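Local coordinates for O-succinylhomoserine sulfhydrylase (PDB 3NDN), which probably catalyses the pyridoxal-phosphate-dependent formation of homocysteine from O-succinylhomoserine and hydrogen sulfide for methionine biosynthesis, at residues R343-I354 / D404-S414. Sequence-based numbering, arbitrary orientation.
Sequences RAFEVLDKMRLI and DLIADIDRALS
Asp408 receives three consecutive backbone N-H groups, those of Arg352, Leu353 and Ile354. Its CB lies beside Leu353 CB. CG is anti to the backbone N (chi1 -164°), which carries the carboxylate from helix 402-413 to residues 352-354, which follow helix 340-350 in the chain. OD1 takes Arg352 N on its syn lone pair at 2.9 Å, in a nearly straight bond. OD2 accepts two bonds. Ile354 N meets Asp408 OD2 almost along the C-O bond at 3.0 Å. Leu353 N comes from above the carboxylate plane, on the same face. These bonds fix the rotation of the buried carboxylate and would be expected to stabilise its charge.

Beside it, Ile354 crosses Leu405 at about a right angle, with CG1 3.7 Å from Leu405 CD2. Farther along, Ala412 CB rests 3.6 Å from Val347 O and 4.0 Å from Met351 SD. Arg343 NH2 donates to Leu413 O at 3.0 Å, in the guanidinium plane. A water joins Arg343 NH1 to Ala412 O.

Helical segments 343-350 and 404-413 run roughly antiparallel, at 138°. Leu333 of strand 328-333 touches Val347 and Leu413. The two helices pack side by side on the C-terminal domain sheet, as in fold-type I PLP enzymes.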
loop_
_atom_site.group_PDB
_atom_site.type_symbol
_atom_site.label_atom_id
_atom_site.label_comp_id
_atom_site.label_asym_id
_atom_site.label_seq_id
_atom_site.Cartn_x
_atom_site.Cartn_y
_atom_site.Cartn_z
ATOM N N ARG A 343 -30.568 -31.300 -2.549
ATOM C CA ARG A 343 -30.342 -31.361 -1.112
ATOM C C ARG A 343 -29.064 -30.593 -0.734
ATOM O O ARG A 343 -29.057 -29.826 0.236
ATOM C CB ARG A 343 -30.286 -32.824 -0.673
ATOM C CG ARG A 343 -30.033 -33.057 0.808
ATOM C CD ARG A 343 -31.290 -32.941 1.692
ATOM N NE ARG A 343 -30.911 -33.009 3.108
ATOM C CZ ARG A 343 -30.881 -31.970 3.942
ATOM N NH1 ARG A 343 -31.239 -30.755 3.529
ATOM N NH2 ARG A 343 -30.498 -32.150 5.202
ATOM N N ALA A 344 -27.997 -30.801 -1.505
ATOM C CA ALA A 344 -26.741 -30.042 -1.328
ATOM C C ALA A 344 -26.932 -28.524 -1.467
ATOM O O ALA A 344 -26.448 -27.760 -0.634
ATOM C CB ALA A 344 -25.659 -30.535 -2.299
ATOM N N PHE A 345 -27.638 -28.092 -2.515
ATOM C CA PHE A 345 -27.930 -26.666 -2.719
ATOM C C PHE A 345 -28.722 -26.069 -1.550
ATOM O O PHE A 345 -28.490 -24.936 -1.149
ATOM C CB PHE A 345 -28.689 -26.446 -4.038
ATOM C CG PHE A 345 -27.801 -26.326 -5.253
ATOM C CD1 PHE A 345 -26.554 -26.958 -5.304
ATOM C CD2 PHE A 345 -28.228 -25.599 -6.370
ATOM C CE1 PHE A 345 -25.739 -26.853 -6.436
ATOM C CE2 PHE A 345 -27.424 -25.492 -7.503
ATOM C CZ PHE A 345 -26.176 -26.124 -7.535
ATOM N N GLU A 346 -29.657 -26.843 -1.009
ATOM C CA GLU A 346 -30.475 -26.417 0.123
ATOM C C GLU A 346 -29.625 -26.111 1.365
ATOM O O GLU A 346 -29.873 -25.127 2.079
ATOM C CB GLU A 346 -31.527 -27.496 0.449
ATOM C CG GLU A 346 -32.568 -27.046 1.468
ATOM C CD GLU A 346 -33.545 -28.155 1.889
ATOM O OE1 GLU A 346 -33.196 -29.361 1.812
ATOM O OE2 GLU A 346 -34.669 -27.800 2.313
ATOM N N VAL A 347 -28.625 -26.954 1.606
ATOM C CA VAL A 347 -27.729 -26.830 2.767
ATOM C C VAL A 347 -26.833 -25.587 2.638
ATOM O O VAL A 347 -26.710 -24.790 3.585
ATOM C CB VAL A 347 -26.867 -28.123 2.958
ATOM C CG1 VAL A 347 -25.819 -27.946 4.054
ATOM C CG2 VAL A 347 -27.764 -29.343 3.271
ATOM N N LEU A 348 -26.237 -25.406 1.468
ATOM C CA LEU A 348 -25.397 -24.218 1.236
ATOM C C LEU A 348 -26.202 -22.927 1.401
ATOM O O LEU A 348 -25.719 -21.966 2.001
ATOM C CB LEU A 348 -24.723 -24.266 -0.133
ATOM C CG LEU A 348 -23.302 -24.849 -0.210
ATOM C CD1 LEU A 348 -23.244 -26.294 0.253
ATOM C CD2 LEU A 348 -22.822 -24.732 -1.647
ATOM N N ASP A 349 -27.442 -22.934 0.902
ATOM C CA ASP A 349 -28.292 -21.742 0.924
ATOM C C ASP A 349 -28.830 -21.382 2.323
ATOM O O ASP A 349 -29.312 -20.268 2.532
ATOM C CB ASP A 349 -29.440 -21.870 -0.094
ATOM C CG ASP A 349 -28.967 -21.792 -1.549
ATOM O OD1 ASP A 349 -27.832 -21.322 -1.837
ATOM O OD2 ASP A 349 -29.760 -22.182 -2.430
ATOM N N LYS A 350 -28.721 -22.307 3.282
ATOM C CA LYS A 350 -29.160 -22.060 4.668
ATOM C C LYS A 350 -28.074 -21.534 5.617
ATOM O O LYS A 350 -28.388 -21.031 6.702
ATOM C CB LYS A 350 -29.808 -23.321 5.266
ATOM C CG LYS A 350 -31.215 -23.596 4.790
ATOM C CD LYS A 350 -31.738 -24.963 5.287
ATOM C CE LYS A 350 -31.909 -25.022 6.806
ATOM N NZ LYS A 350 -33.049 -24.206 7.326
ATOM N N MET A 351 -26.806 -21.642 5.215
ATOM C CA MET A 351 -25.680 -21.049 5.975
ATOM C C MET A 351 -25.900 -19.548 6.198
ATOM O O MET A 351 -26.280 -18.832 5.256
ATOM C CB MET A 351 -24.352 -21.243 5.233
ATOM C CG MET A 351 -23.996 -22.677 4.859
ATOM S SD MET A 351 -23.238 -23.575 6.214
ATOM C CE MET A 351 -22.804 -25.130 5.426
ATOM N N ARG A 352 -25.666 -19.077 7.429
ATOM C CA ARG A 352 -25.790 -17.645 7.766
ATOM C C ARG A 352 -24.503 -17.009 8.343
ATOM O O ARG A 352 -24.466 -15.792 8.584
ATOM C CB ARG A 352 -26.985 -17.407 8.707
ATOM C CG ARG A 352 -28.380 -17.682 8.083
ATOM C CD ARG A 352 -28.771 -16.599 7.038
ATOM N NE ARG A 352 -30.040 -16.884 6.351
ATOM C CZ ARG A 352 -30.171 -17.641 5.259
ATOM N NH1 ARG A 352 -29.119 -18.230 4.697
ATOM N NH2 ARG A 352 -31.369 -17.819 4.722
ATOM N N LEU A 353 -23.472 -17.826 8.578
ATOM C CA LEU A 353 -22.153 -17.341 9.038
ATOM C C LEU A 353 -21.037 -17.640 8.029
ATOM O O LEU A 353 -20.242 -16.748 7.686
ATOM C CB LEU A 353 -21.797 -17.905 10.438
ATOM C CG LEU A 353 -20.502 -17.424 11.123
ATOM C CD1 LEU A 353 -20.590 -15.954 11.572
ATOM C CD2 LEU A 353 -20.113 -18.299 12.321
ATOM N N ILE A 354 -20.973 -18.895 7.588
ATOM C CA ILE A 354 -20.007 -19.364 6.581
ATOM C C ILE A 354 -20.424 -18.824 5.192
ATOM O O ILE A 354 -21.602 -18.890 4.851
ATOM C CB ILE A 354 -19.929 -20.931 6.607
ATOM C CG1 ILE A 354 -19.399 -21.436 7.963
ATOM C CG2 ILE A 354 -19.084 -21.502 5.452
ATOM C CD1 ILE A 354 -19.692 -22.922 8.260
ATOM N N ASP A 404 -19.584 -21.533 17.295
ATOM C CA ASP A 404 -20.421 -20.728 16.401
ATOM C C ASP A 404 -20.510 -21.399 15.012
ATOM O O ASP A 404 -21.561 -21.351 14.364
ATOM C CB ASP A 404 -19.879 -19.284 16.254
ATOM C CG ASP A 404 -20.025 -18.428 17.534
ATOM O OD1 ASP A 404 -20.947 -18.660 18.345
ATOM O OD2 ASP A 404 -19.217 -17.482 17.715
ATOM N N LEU A 405 -19.411 -22.015 14.566
ATOM C CA LEU A 405 -19.375 -22.714 13.265
ATOM C C LEU A 405 -20.229 -23.996 13.273
ATOM O O LEU A 405 -20.964 -24.272 12.313
ATOM C CB LEU A 405 -17.937 -23.021 12.840
ATOM C CG LEU A 405 -17.030 -21.819 12.478
ATOM C CD1 LEU A 405 -15.566 -22.227 12.422
ATOM C CD2 LEU A 405 -17.465 -21.189 11.139
ATOM N N ILE A 406 -20.110 -24.773 14.344
ATOM C CA ILE A 406 -20.933 -25.988 14.531
ATOM C C ILE A 406 -22.431 -25.678 14.561
ATOM O O ILE A 406 -23.220 -26.374 13.917
ATOM C CB ILE A 406 -20.467 -26.826 15.761
ATOM C CG1 ILE A 406 -19.151 -27.536 15.418
ATOM C CG2 ILE A 406 -21.537 -27.874 16.150
ATOM C CD1 ILE A 406 -18.363 -28.075 16.607
ATOM N N ALA A 407 -22.818 -24.636 15.298
ATOM C CA ALA A 407 -24.185 -24.131 15.292
ATOM C C ALA A 407 -24.703 -23.796 13.878
ATOM O O ALA A 407 -25.826 -24.146 13.554
ATOM C CB ALA A 407 -24.329 -22.905 16.222
ATOM N N ASP A 408 -23.899 -23.099 13.062
ATOM C CA ASP A 408 -24.282 -22.732 11.685
ATOM C C ASP A 408 -24.445 -23.962 10.787
ATOM O O ASP A 408 -25.369 -24.028 9.976
ATOM C CB ASP A 408 -23.246 -21.746 11.071
ATOM C CG ASP A 408 -23.766 -21.014 9.811
ATOM O OD1 ASP A 408 -24.968 -20.659 9.750
ATOM O OD2 ASP A 408 -22.953 -20.747 8.886
ATOM N N ILE A 409 -23.544 -24.931 10.930
ATOM C CA ILE A 409 -23.618 -26.178 10.158
ATOM C C ILE A 409 -24.857 -27.015 10.577
ATOM O O ILE A 409 -25.590 -27.504 9.724
ATOM C CB ILE A 409 -22.308 -27.000 10.289
ATOM C CG1 ILE A 409 -21.115 -26.221 9.698
ATOM C CG2 ILE A 409 -22.426 -28.373 9.604
ATOM C CD1 ILE A 409 -19.737 -26.841 10.069
ATOM N N ASP A 410 -25.095 -27.135 11.881
ATOM C CA ASP A 410 -26.246 -27.914 12.394
ATOM C C ASP A 410 -27.603 -27.341 11.953
ATOM O O ASP A 410 -28.527 -28.099 11.622
ATOM C CB ASP A 410 -26.180 -28.039 13.925
ATOM C CG ASP A 410 -27.081 -29.167 14.480
ATOM O OD1 ASP A 410 -26.989 -30.323 14.020
ATOM O OD2 ASP A 410 -27.873 -28.892 15.397
ATOM N N ARG A 411 -27.726 -26.016 11.948
ATOM C CA ARG A 411 -28.943 -25.367 11.464
ATOM C C ARG A 411 -29.125 -25.612 9.962
ATOM O O ARG A 411 -30.236 -25.900 9.509
ATOM C CB ARG A 411 -28.955 -23.866 11.799
ATOM C CG ARG A 411 -29.066 -23.581 13.299
ATOM C CD ARG A 411 -29.544 -22.160 13.596
ATOM N NE ARG A 411 -28.433 -21.210 13.658
ATOM C CZ ARG A 411 -27.775 -20.878 14.771
ATOM N NH1 ARG A 411 -28.110 -21.417 15.943
ATOM N NH2 ARG A 411 -26.777 -19.999 14.711
ATOM N N ALA A 412 -28.031 -25.514 9.206
ATOM C CA ALA A 412 -28.063 -25.720 7.747
ATOM C C ALA A 412 -28.448 -27.156 7.350
ATOM O O ALA A 412 -29.105 -27.361 6.326
ATOM C CB ALA A 412 -26.725 -25.306 7.108
ATOM N N LEU A 413 -28.045 -28.134 8.160
ATOM C CA LEU A 413 -28.374 -29.557 7.922
ATOM C C LEU A 413 -29.780 -29.950 8.397
ATOM O O LEU A 413 -30.384 -30.899 7.880
ATOM C CB LEU A 413 -27.347 -30.478 8.612
ATOM C CG LEU A 413 -25.925 -30.599 8.052
ATOM C CD1 LEU A 413 -24.995 -31.254 9.070
ATOM C CD2 LEU A 413 -25.931 -31.368 6.737
ATOM N N SER A 414 -30.270 -29.226 9.399
ATOM C CA SER A 414 -31.497 -29.566 10.105
ATOM C C SER A 414 -32.533 -28.486 9.797
ATOM O O SER A 414 -32.577 -27.428 10.442
ATOM C CB SER A 414 -31.235 -29.675 11.626
ATOM O OG SER A 414 -29.981 -30.313 11.948
ATOM O OXT SER A 414 -33.338 -28.627 8.863
HETATM O O HOH W 1 -31.329 -28.539 5.419
HETATM O O HOH W 2 -27.582 -21.924 9.406
#